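Local coordinates for protein dehydroquinate synthase (Thermus thermophilus, PDB 1UJN) that probably converts 3-deoxy-D-arabino-heptulosonate 7-phosphate into 3-dehydroquinate and phosphate, the second step of the chorismate pathway, using NAD and a zinc or cobalt ion, at residues 30-36 against 85-91; 120-125 against 170-174; 237-241 against 286-290; 309-313 against 322-326. All coordinates share one frame; numbering follows the deposited sequence.

Contact 1. Residues 30-36 against 85-91; sequences PAALLFD and NATLLVV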
loop_
_atom_site.group_PDB
_atom_site.type_symbol
_atom_site.label_atom_id
_atom_site.label_comp_id
_atom_site.label_asym_id
_atom_site.label_seq_id
_atom_site.Cartn_x
_atom_site.Cartn_y
_atom_site.Cartn_z
ATOM N N PRO A 30 3.844 4.226 20.722
ATOM C CA PRO A 30 5.040 3.391 20.567
ATOM C C PRO A 30 5.811 3.752 19.299
ATOM O O PRO A 30 5.282 4.438 18.413
ATOM C CB PRO A 30 4.474 1.969 20.544
ATOM C CG PRO A 30 3.082 2.020 21.100
ATOM C CD PRO A 30 2.621 3.407 20.730
ATOM N N ALA A 31 7.061 3.304 19.214
ATOM C CA ALA A 31 7.888 3.622 18.054
ATOM C C ALA A 31 9.042 2.653 17.842
ATOM O O ALA A 31 9.423 1.900 18.742
ATOM C CB ALA A 31 8.428 5.049 18.195
ATOM N N ALA A 32 9.594 2.684 16.633
ATOM C CA ALA A 32 10.724 1.848 16.265
ATOM C C ALA A 32 11.545 2.692 15.301
ATOM O O ALA A 32 11.002 3.581 14.640
ATOM C CB ALA A 32 10.244 0.569 15.584
ATOM N N LEU A 33 12.845 2.434 15.224
ATOM C CA LEU A 33 13.699 3.217 14.346
ATOM C C LEU A 33 14.551 2.311 13.467
ATOM O O LEU A 33 15.228 1.410 13.954
ATOM C CB LEU A 33 14.587 4.161 15.181
ATOM C CG LEU A 33 15.456 5.203 14.458
ATOM C CD1 LEU A 33 15.792 6.342 15.422
ATOM C CD2 LEU A 33 16.732 4.548 13.927
ATOM N N LEU A 34 14.475 2.557 12.162
ATOM C CA LEU A 34 15.217 1.818 11.149
ATOM C C LEU A 34 16.315 2.763 10.653
ATOM O O LEU A 34 16.038 3.930 10.348
ATOM C CB LEU A 34 14.270 1.462 9.997
ATOM C CG LEU A 34 14.787 0.574 8.870
ATOM C CD1 LEU A 34 15.032 -0.825 9.421
ATOM C CD2 LEU A 34 13.767 0.532 7.726
ATOM N N PHE A 35 17.551 2.276 10.550
ATOM C CA PHE A 35 18.646 3.141 10.114
ATOM C C PHE A 35 19.716 2.476 9.250
ATOM O O PHE A 35 19.908 1.265 9.296
ATOM C CB PHE A 35 19.328 3.759 11.342
ATOM C CG PHE A 35 20.049 2.754 12.214
ATOM C CD1 PHE A 35 21.399 2.474 12.013
ATOM C CD2 PHE A 35 19.372 2.087 13.231
ATOM C CE1 PHE A 35 22.067 1.545 12.814
ATOM C CE2 PHE A 35 20.030 1.154 14.040
ATOM C CZ PHE A 35 21.381 0.883 13.831
ATOM N N ASP A 36 20.402 3.302 8.465
ATOM C CA ASP A 36 21.496 2.863 7.604
ATOM C C ASP A 36 22.688 2.744 8.558
ATOM O O ASP A 36 23.015 3.706 9.238
ATOM C CB ASP A 36 21.777 3.940 6.547
ATOM C CG ASP A 36 22.935 3.584 5.629
ATOM O OD1 ASP A 36 23.892 2.928 6.088
ATOM O OD2 ASP A 36 22.895 3.979 4.444
ATOM N N ASN A 85 -0.888 2.457 16.174
ATOM C CA ASN A 85 -0.613 3.858 16.487
ATOM C C ASN A 85 0.884 4.088 16.665
ATOM O O ASN A 85 1.311 5.135 17.156
ATOM C CB ASN A 85 -1.381 4.304 17.740
ATOM C CG ASN A 85 -0.898 3.623 19.004
ATOM O OD1 ASN A 85 -0.645 2.421 19.019
ATOM N ND2 ASN A 85 -0.789 4.392 20.083
ATOM N N ALA A 86 1.683 3.111 16.250
ATOM C CA ALA A 86 3.133 3.230 16.349
ATOM C C ALA A 86 3.671 4.136 15.239
ATOM O O ALA A 86 3.011 4.365 14.218
ATOM C CB ALA A 86 3.786 1.849 16.255
ATOM N N THR A 87 4.874 4.652 15.454
ATOM C CA THR A 87 5.531 5.507 14.475
ATOM C C THR A 87 6.871 4.884 14.120
ATOM O O THR A 87 7.620 4.460 15.004
ATOM C CB THR A 87 5.807 6.918 15.036
ATOM O OG1 THR A 87 4.570 7.544 15.392
ATOM C CG2 THR A 87 6.522 7.780 13.993
ATOM N N LEU A 88 7.170 4.820 12.828
ATOM C CA LEU A 88 8.446 4.273 12.374
ATOM C C LEU A 88 9.353 5.443 12.011
ATOM O O LEU A 88 8.984 6.277 11.188
ATOM C CB LEU A 88 8.248 3.398 11.129
ATOM C CG LEU A 88 9.523 2.770 10.547
ATOM C CD1 LEU A 88 10.085 1.750 11.537
ATOM C CD2 LEU A 88 9.215 2.087 9.228
ATOM N N LEU A 89 10.522 5.517 12.638
ATOM C CA LEU A 89 11.469 6.583 12.335
ATOM C C LEU A 89 12.493 5.998 11.366
ATOM O O LEU A 89 12.988 4.888 11.567
ATOM C CB LEU A 89 12.154 7.086 13.614
ATOM C CG LEU A 89 11.262 7.883 14.575
ATOM C CD1 LEU A 89 10.276 6.962 15.284
ATOM C CD2 LEU A 89 12.145 8.587 15.602
ATOM N N VAL A 90 12.794 6.729 10.299
ATOM C CA VAL A 90 13.735 6.223 9.309
ATOM C C VAL A 90 14.905 7.170 9.123
ATOM O O VAL A 90 14.733 8.320 8.703
ATOM C CB VAL A 90 13.028 5.988 7.952
ATOM C CG1 VAL A 90 13.956 5.248 7.007
ATOM C CG2 VAL A 90 11.742 5.186 8.168
ATOM N N VAL A 91 16.099 6.673 9.428
ATOM C CA VAL A 91 17.312 7.477 9.343
ATOM C C VAL A 91 18.265 6.907 8.298
ATOM O O VAL A 91 18.799 5.810 8.464
ATOM C CB VAL A 91 18.028 7.516 10.711
ATOM C CG1 VAL A 91 19.201 8.497 10.661
ATOM C CG2 VAL A 91 17.033 7.901 11.816
HETATM O O HOH W 1 3.744 6.557 17.883
#

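Contact 2. Residues 120-125 against 170-174; sequences TLAIVD and GLVEA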
loop_
_atom_site.group_PDB
_atom_site.type_symbol
_atom_site.label_atom_id
_atom_site.label_comp_id
_atom_site.label_asym_id
_atom_site.label_seq_id
_atom_site.Cartn_x
_atom_site.Cartn_y
_atom_site.Cartn_z
ATOM N N THR A 120 22.212 14.282 0.478
ATOM C CA THR A 120 21.630 15.438 -0.197
ATOM C C THR A 120 20.503 15.001 -1.127
ATOM O O THR A 120 19.474 15.670 -1.233
ATOM C CB THR A 120 22.692 16.210 -1.006
ATOM O OG1 THR A 120 23.501 15.290 -1.747
ATOM C CG2 THR A 120 23.577 17.022 -0.066
ATOM N N LEU A 121 20.689 13.871 -1.794
ATOM C CA LEU A 121 19.662 13.373 -2.701
ATOM C C LEU A 121 18.369 13.098 -1.938
ATOM O O LEU A 121 17.280 13.377 -2.435
ATOM C CB LEU A 121 20.146 12.093 -3.402
ATOM C CG LEU A 121 19.189 11.439 -4.409
ATOM C CD1 LEU A 121 18.797 12.444 -5.486
ATOM C CD2 LEU A 121 19.865 10.222 -5.036
ATOM N N ALA A 122 18.481 12.556 -0.725
ATOM C CA ALA A 122 17.290 12.263 0.066
ATOM C C ALA A 122 16.609 13.555 0.513
ATOM O O ALA A 122 15.383 13.626 0.574
ATOM C CB ALA A 122 17.651 11.411 1.276
ATOM N N ILE A 123 17.405 14.576 0.824
ATOM C CA ILE A 123 16.851 15.854 1.246
ATOM C C ILE A 123 16.146 16.559 0.084
ATOM O O ILE A 123 14.996 16.980 0.204
ATOM C CB ILE A 123 17.961 16.796 1.788
ATOM C CG1 ILE A 123 18.576 16.203 3.059
ATOM C CG2 ILE A 123 17.380 18.188 2.070
ATOM C CD1 ILE A 123 19.721 17.031 3.637
ATOM N N VAL A 124 16.840 16.663 -1.045
ATOM C CA VAL A 124 16.328 17.352 -2.228
ATOM C C VAL A 124 15.241 16.619 -3.001
ATOM O O VAL A 124 14.325 17.250 -3.527
ATOM C CB VAL A 124 17.493 17.680 -3.221
ATOM C CG1 VAL A 124 16.948 18.308 -4.502
ATOM C CG2 VAL A 124 18.474 18.631 -2.561
ATOM N N ASP A 125 15.323 15.294 -3.048
ATOM C CA ASP A 125 14.365 14.527 -3.826
ATOM C C ASP A 125 13.371 13.652 -3.059
ATOM O O ASP A 125 12.188 13.624 -3.393
ATOM C CB ASP A 125 15.136 13.677 -4.839
ATOM C CG ASP A 125 14.244 13.104 -5.918
ATOM O OD1 ASP A 125 13.429 13.869 -6.481
ATOM O OD2 ASP A 125 14.364 11.895 -6.212
ATOM N N GLY A 170 23.401 14.769 -5.029
ATOM C CA GLY A 170 22.199 15.466 -4.610
ATOM C C GLY A 170 22.128 16.885 -5.143
ATOM O O GLY A 170 21.044 17.397 -5.440
ATOM N N LEU A 171 23.279 17.534 -5.272
ATOM C CA LEU A 171 23.288 18.897 -5.775
ATOM C C LEU A 171 22.864 18.934 -7.242
ATOM O O LEU A 171 22.404 19.960 -7.727
ATOM C CB LEU A 171 24.672 19.528 -5.599
ATOM C CG LEU A 171 25.166 19.558 -4.146
ATOM C CD1 LEU A 171 26.339 20.517 -4.024
ATOM C CD2 LEU A 171 24.043 19.989 -3.224
ATOM N N VAL A 172 23.019 17.811 -7.941
ATOM C CA VAL A 172 22.622 17.736 -9.346
ATOM C C VAL A 172 21.105 17.856 -9.443
ATOM O O VAL A 172 20.579 18.550 -10.314
ATOM C CB VAL A 172 23.058 16.398 -9.994
ATOM C CG1 VAL A 172 22.420 16.249 -11.378
ATOM C CG2 VAL A 172 24.573 16.351 -10.108
ATOM N N GLU A 173 20.408 17.179 -8.536
ATOM C CA GLU A 173 18.955 17.205 -8.506
ATOM C C GLU A 173 18.459 18.623 -8.218
ATOM O O GLU A 173 17.439 19.055 -8.759
ATOM C CB GLU A 173 18.439 16.249 -7.430
ATOM C CG GLU A 173 17.222 15.435 -7.845
ATOM C CD GLU A 173 17.538 14.413 -8.929
ATOM O OE1 GLU A 173 17.813 13.243 -8.590
ATOM O OE2 GLU A 173 17.519 14.781 -10.120
ATOM N N ALA A 174 19.181 19.340 -7.360
ATOM C CA ALA A 174 18.819 20.713 -7.015
ATOM C C ALA A 174 18.992 21.575 -8.268
ATOM O O ALA A 174 18.161 22.435 -8.578
ATOM C CB ALA A 174 19.717 21.224 -5.892
#

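Contact 3. Residues 237-241 against 286-290; sequences LEAQT and LPPLA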
loop_
_atom_site.group_PDB
_atom_site.type_symbol
_atom_site.label_atom_id
_atom_site.label_comp_id
_atom_site.label_asym_id
_atom_site.label_seq_id
_atom_site.Cartn_x
_atom_site.Cartn_y
_atom_site.Cartn_z
ATOM N N LEU A 237 21.126 5.225 -19.507
ATOM C CA LEU A 237 22.538 5.081 -19.157
ATOM C C LEU A 237 22.693 4.190 -17.931
ATOM O O LEU A 237 23.588 3.342 -17.873
ATOM C CB LEU A 237 23.156 6.457 -18.892
ATOM C CG LEU A 237 23.246 7.378 -20.120
ATOM C CD1 LEU A 237 23.677 8.772 -19.689
ATOM C CD2 LEU A 237 24.223 6.800 -21.134
ATOM N N GLU A 238 21.820 4.382 -16.949
ATOM C CA GLU A 238 21.866 3.575 -15.740
ATOM C C GLU A 238 21.639 2.112 -16.090
ATOM O O GLU A 238 22.290 1.225 -15.539
ATOM C CB GLU A 238 20.805 4.047 -14.748
ATOM C CG GLU A 238 21.202 5.284 -13.963
ATOM C CD GLU A 238 20.134 5.713 -12.978
ATOM O OE1 GLU A 238 19.119 6.295 -13.412
ATOM O OE2 GLU A 238 20.305 5.458 -11.767
ATOM N N ALA A 239 20.724 1.864 -17.022
ATOM C CA ALA A 239 20.416 0.501 -17.439
ATOM C C ALA A 239 21.574 -0.139 -18.199
ATOM O O ALA A 239 21.925 -1.298 -17.957
ATOM C CB ALA A 239 19.154 0.493 -18.301
ATOM N N GLN A 240 22.172 0.616 -19.114
ATOM C CA GLN A 240 23.282 0.092 -19.899
ATOM C C GLN A 240 24.513 -0.217 -19.053
ATOM O O GLN A 240 25.265 -1.147 -19.357
ATOM C CB GLN A 240 23.674 1.070 -20.998
ATOM C CG GLN A 240 24.734 0.507 -21.930
ATOM C CD GLN A 240 25.641 1.571 -22.495
ATOM O OE1 GLN A 240 25.494 2.754 -22.183
ATOM N NE2 GLN A 240 26.585 1.162 -23.340
ATOM N N THR A 241 24.727 0.561 -17.998
ATOM C CA THR A 241 25.878 0.351 -17.123
ATOM C C THR A 241 25.574 -0.673 -16.034
ATOM O O THR A 241 26.364 -0.859 -15.105
ATOM C CB THR A 241 26.307 1.664 -16.437
ATOM O OG1 THR A 241 25.243 2.141 -15.599
ATOM C CG2 THR A 241 26.638 2.719 -17.474
ATOM N N LEU A 286 31.880 7.121 -19.273
ATOM C CA LEU A 286 30.906 6.171 -19.796
ATOM C C LEU A 286 31.493 5.188 -20.797
ATOM O O LEU A 286 32.520 5.454 -21.419
ATOM C CB LEU A 286 29.760 6.926 -20.475
ATOM C CG LEU A 286 28.964 7.909 -19.618
ATOM C CD1 LEU A 286 27.959 8.659 -20.498
ATOM C CD2 LEU A 286 28.255 7.145 -18.504
ATOM N N PRO A 287 30.837 4.027 -20.965
ATOM C CA PRO A 287 31.288 2.998 -21.904
ATOM C C PRO A 287 30.817 3.403 -23.299
ATOM O O PRO A 287 29.853 4.153 -23.434
ATOM C CB PRO A 287 30.578 1.753 -21.405
ATOM C CG PRO A 287 29.261 2.307 -20.947
ATOM C CD PRO A 287 29.675 3.554 -20.190
ATOM N N PRO A 288 31.490 2.918 -24.352
ATOM C CA PRO A 288 31.039 3.304 -25.691
ATOM C C PRO A 288 29.557 3.016 -25.883
ATOM O O PRO A 288 29.038 2.002 -25.411
ATOM C CB PRO A 288 31.940 2.482 -26.616
ATOM C CG PRO A 288 32.356 1.308 -25.761
ATOM C CD PRO A 288 32.594 1.946 -24.421
ATOM N N LEU A 289 28.873 3.924 -26.566
ATOM C CA LEU A 289 27.448 3.778 -26.805
ATOM C C LEU A 289 27.049 4.329 -28.171
ATOM O O LEU A 289 27.518 5.385 -28.589
ATOM C CB LEU A 289 26.672 4.486 -25.689
ATOM C CG LEU A 289 27.421 5.636 -25.003
ATOM C CD1 LEU A 289 27.656 6.772 -25.993
ATOM C CD2 LEU A 289 26.626 6.126 -23.803
ATOM N N ALA A 290 26.194 3.593 -28.869
ATOM C CA ALA A 290 25.727 4.007 -30.184
ATOM C C ALA A 290 24.250 4.347 -30.091
ATOM O O ALA A 290 23.531 3.795 -29.259
ATOM C CB ALA A 290 25.946 2.888 -31.192
#

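Contact 4. Residues 309-313 against 322-326; sequences LHWVV and VRPLP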
loop_
_atom_site.group_PDB
_atom_site.type_symbol
_atom_site.label_atom_id
_atom_site.label_comp_id
_atom_site.label_asym_id
_atom_site.label_seq_id
_atom_site.Cartn_x
_atom_site.Cartn_y
_atom_site.Cartn_z
ATOM N N LEU A 309 7.540 8.126 -27.268
ATOM C CA LEU A 309 8.239 8.699 -26.123
ATOM C C LEU A 309 8.156 10.226 -26.107
ATOM O O LEU A 309 8.155 10.894 -27.133
ATOM C CB LEU A 309 9.705 8.256 -26.169
ATOM C CG LEU A 309 10.304 8.309 -27.576
ATOM C CD1 LEU A 309 10.443 9.743 -28.098
ATOM C CD2 LEU A 309 11.702 7.691 -27.648
ATOM N N HIS A 310 8.034 10.772 -24.884
ATOM C CA HIS A 310 8.042 12.223 -24.737
ATOM C C HIS A 310 9.271 12.687 -23.952
ATOM O O HIS A 310 9.649 12.112 -22.940
ATOM C CB HIS A 310 6.764 12.645 -24.005
ATOM C CG HIS A 310 5.620 12.737 -24.983
ATOM N ND1 HIS A 310 5.219 11.699 -25.759
ATOM C CD2 HIS A 310 4.739 13.806 -25.187
ATOM C CE1 HIS A 310 4.117 12.130 -26.403
ATOM N NE2 HIS A 310 3.806 13.387 -26.081
ATOM N N TRP A 311 9.933 13.748 -24.400
ATOM C CA TRP A 311 11.115 14.259 -23.718
ATOM C C TRP A 311 10.842 15.611 -23.080
ATOM O O TRP A 311 10.082 16.416 -23.620
ATOM C CB TRP A 311 12.274 14.439 -24.701
ATOM C CG TRP A 311 12.653 13.226 -25.480
ATOM C CD1 TRP A 311 11.987 12.689 -26.545
ATOM C CD2 TRP A 311 13.815 12.416 -25.281
ATOM N NE1 TRP A 311 12.668 11.596 -27.027
ATOM C CE2 TRP A 311 13.793 11.405 -26.268
ATOM C CE3 TRP A 311 14.874 12.445 -24.364
ATOM C CZ2 TRP A 311 14.792 10.432 -26.365
ATOM C CZ3 TRP A 311 15.867 11.479 -24.460
ATOM C CH2 TRP A 311 15.818 10.485 -25.456
ATOM N N VAL A 312 11.465 15.861 -21.931
ATOM C CA VAL A 312 11.323 17.148 -21.265
ATOM C C VAL A 312 12.455 17.987 -21.848
ATOM O O VAL A 312 13.634 17.713 -21.602
ATOM C CB VAL A 312 11.508 17.043 -19.733
ATOM C CG1 VAL A 312 11.418 18.423 -19.109
ATOM C CG2 VAL A 312 10.446 16.129 -19.136
ATOM N N VAL A 313 12.093 18.991 -22.638
ATOM C CA VAL A 313 13.073 19.857 -23.285
ATOM C C VAL A 313 13.102 21.248 -22.665
ATOM O O VAL A 313 12.086 21.938 -22.629
ATOM C CB VAL A 313 12.760 20.016 -24.798
ATOM C CG1 VAL A 313 13.823 20.876 -25.469
ATOM C CG2 VAL A 313 12.683 18.651 -25.462
ATOM N N VAL A 322 7.252 19.439 -23.123
ATOM C CA VAL A 322 7.269 17.984 -23.140
ATOM C C VAL A 322 6.653 17.591 -24.474
ATOM O O VAL A 322 5.521 17.974 -24.777
ATOM C CB VAL A 322 6.433 17.399 -21.985
ATOM C CG1 VAL A 322 6.465 15.876 -22.033
ATOM C CG2 VAL A 322 6.974 17.902 -20.657
ATOM N N ARG A 323 7.399 16.840 -25.276
ATOM C CA ARG A 323 6.917 16.442 -26.593
ATOM C C ARG A 323 7.820 15.400 -27.243
ATOM O O ARG A 323 8.933 15.152 -26.779
ATOM C CB ARG A 323 6.867 17.671 -27.504
ATOM C CG ARG A 323 8.153 18.492 -27.455
ATOM C CD ARG A 323 8.344 19.368 -28.683
ATOM N NE ARG A 323 8.623 18.576 -29.878
ATOM C CZ ARG A 323 9.030 19.085 -31.039
ATOM N NH1 ARG A 323 9.208 20.393 -31.169
ATOM N NH2 ARG A 323 9.265 18.284 -32.069
ATOM N N PRO A 324 7.337 14.768 -28.327
ATOM C CA PRO A 324 8.106 13.754 -29.055
ATOM C C PRO A 324 9.046 14.480 -30.016
ATOM O O PRO A 324 8.801 15.634 -30.375
ATOM C CB PRO A 324 7.026 12.967 -29.788
ATOM C CG PRO A 324 6.025 14.036 -30.117
ATOM C CD PRO A 324 5.943 14.810 -28.811
ATOM N N LEU A 325 10.114 13.814 -30.438
ATOM C CA LEU A 325 11.064 14.444 -31.345
ATOM C C LEU A 325 11.437 13.543 -32.514
ATOM O O LEU A 325 11.495 12.322 -32.375
ATOM C CB LEU A 325 12.332 14.831 -30.573
ATOM C CG LEU A 325 12.153 15.817 -29.413
ATOM C CD1 LEU A 325 13.412 15.846 -28.560
ATOM C CD2 LEU A 325 11.833 17.199 -29.959
ATOM N N PRO A 326 11.682 14.137 -33.694
ATOM C CA PRO A 326 12.056 13.332 -34.860
ATOM C C PRO A 326 13.344 12.584 -34.523
ATOM O O PRO A 326 14.273 13.171 -33.963
ATOM C CB PRO A 326 12.273 14.381 -35.950
ATOM C CG PRO A 326 11.344 15.488 -35.552
ATOM C CD PRO A 326 11.556 15.561 -34.056
#

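Contact 1. Residues 30-36 against 85-91
L33 crosses L89 at about a right angle: its CG lies 3.9 Å from CB of L89. With CG anti to the backbone N (chi1 -173°), the L33 branch lies beside its own carbonyl carbon and extends one residue further, CD2 resting 4.0 Å from V91 CG2. L89 leans back, its CD1 coming 3.9 Å from CB of A31, where a mere methyl fits. Next to them F35 meets V91 through CB alone, while its ring turns off toward E40 and A43 of helix 40-50, the helix that L33 and L89 also touch. An alanine in place of L33 would probably open a gap between L89, V91 and that helix, letting the two neighbours shift. On the reverse face L88 CD1 meets A32 CB at 4.2 Å, and L34, L88 and V90 face helix 94-106. Beneath the side chains the strands run parallel, joined by six backbone hydrogen bonds from T87 N to P30 O through D36 N to V91 O; L89 N to A32 O is nearly straight (174°). Where the two strands begin, a water donates to P30 O (2.7 Å) and N85 O and accepts from T87 OG1. Mostly aliphatic side chains cover both faces and the backbone polar groups pair in the sheet plane, a chemistry that implies a core strand pair in an alpha/beta sandwich.

Contact 2. Residues 120-125 against 170-174
T120 OG1 is hydrogen-bonded to F167 O, about one turn before G170 in the same helix, and lies against G170 itself, 3.2 Å from its CA. The hydroxyl reaches this backbone because OG1 stands between the backbone N and the carbonyl carbon (chi1 45°). Glycine suits the spot: L121 N is only 3.6 Å from its CA, and a beta carbon modelled on G170 would clash with both T120 OG1 and L121 N. The two helices can thus come together here, their short axes 8.1 Å apart and 23° from parallel. Further along, V124 packs between the helices. Its CG1, anti to the backbone N, lies 3.9 Å from E173 CB and 4.3 Å from A174 CB, while L203 and A206 of helix 199-216 also touch V124. E173 bends at chi2 and carries its carboxylate past L121, whose CD1 touches OE1 at 3.4 Å; the methyl is an apolar neighbour and offers no bond. D125 OD2 stands 4.4 Å from E173 OE1, two acidic groups near each other but not in contact; each has a lysine partner in a salt bridge, D125 OD1 with K210 and E173 OE2 with K176. E173, H231 and H247 are the predicted zinc ligands, and their donor atoms face one vacant point, consistent with a metal site left empty in this crystal. This close helix pair, made possible by a glycine at the contact, joins the N-terminal family region to the C-terminal one at the probable metal centre of dehydroquinate synthase.

Contact 3. Residues 237-241 against 286-290
The last turn of helix 231-240 packs against the proline-rich loop 286-290 through L237 and Q240, which are three residues apart and so share one side of the helix. L237 supplies the apolar half: its CD2 meets L289 CD2 at 3.7 Å and L286 CD1 at 4.2 Å, and W337 of helix 327-342 touches all three leucines. Q240 extends its CG anti to the backbone N (chi1 -174°), bringing the amide past P287, whose CG is 3.8 Å from NE2. The same nitrogen gives a weak, bent hydrogen bond to P288 O, 3.3 Å long, while OE1 lies against L289 CD2. A long, flexible side chain ending in an amide suits this partly exposed place, where it can cover ring carbons and reach a carbonyl. An alanine at Q240 would probably cost P288 O this weak donor and uncover P287 CG, letting the loop move more freely. Beyond the helix end T241 sets CG2 against P287 CD, and its OG1 accepts from L245 N. E238, turned from the loop, has OE1 hydrogen-bonded to ND1 of H247, a predicted zinc ligand. The arrangement is packing of a helix C-terminus on a loop within the helical C-terminal domain of dehydroquinate synthase.

Contact 4. Residues 309-313 against 322-326
W311 N donates to R323 O across 2.9 Å in an almost straight bond (177°), although the donor stands well above the carbonyl plane and so is not on a lone pair. The return bond, R323 N to W311 O, is longer at 3.2 Å. That carbonyl also receives a CA-H...O contact from V322. The next pair, V312 with V322, is non-hydrogen-bonded, and its side chains meet by CG2 against CG2. Together they form the open end of the antiparallel hairpin of strands 311-314 and 319-323, after which the second segment leaves the pairing and leads into helix 327-342. Proline fits where pairing stops, having no N-H to offer. P324 O is gripped side-on by one guanidinium, R323 NE at 3.0 Å and NH2 at 3.2 Å. The oxygen lies only 6° out of the guanidinium plane, so both N-H groups converge on it and fix the arginine's turn. Just before the partner strand, H310 lies alongside P324 and has CD of that proline over one face of its ring, 4.0 Å from the centroid, a CH-pi contact suited to a flat aromatic at an exposed edge. The buried W311 lies on the same face of the hairpin as R323: its CD1 touches L325 CD1 at 4.0 Å, and Y257, L261 and L330 also touch its side chain. Two backbone atoms buried here find no hydrogen-bond partner, L325 N and L309 O, the latter having just a CA-H...O contact with P324 CA at 3.4 Å.

How the contacts relate
The four contacts follow one another along the chain without touching. Contacts 1 and 2 are buried, the centre of contact 2 lying about 5 Å from the centre of the chain and that of contact 1 about 21 Å; contacts 3 and 4 are partly exposed and lie across that centre from contact 1. Regular backbone pairing dominates contact 1, shrinks to two bonds in contact 4, and gives way to helix packing in contact 2 and to leucines with one weak amide bond in contact 3. Helix 327-342 borders both contacts 3 and 4, as does helix 247-264, which also borders contact 2. Charged groups matter most in contact 2, beside the predicted metal ligands, whereas prolines are frequent in contacts 3 and 4.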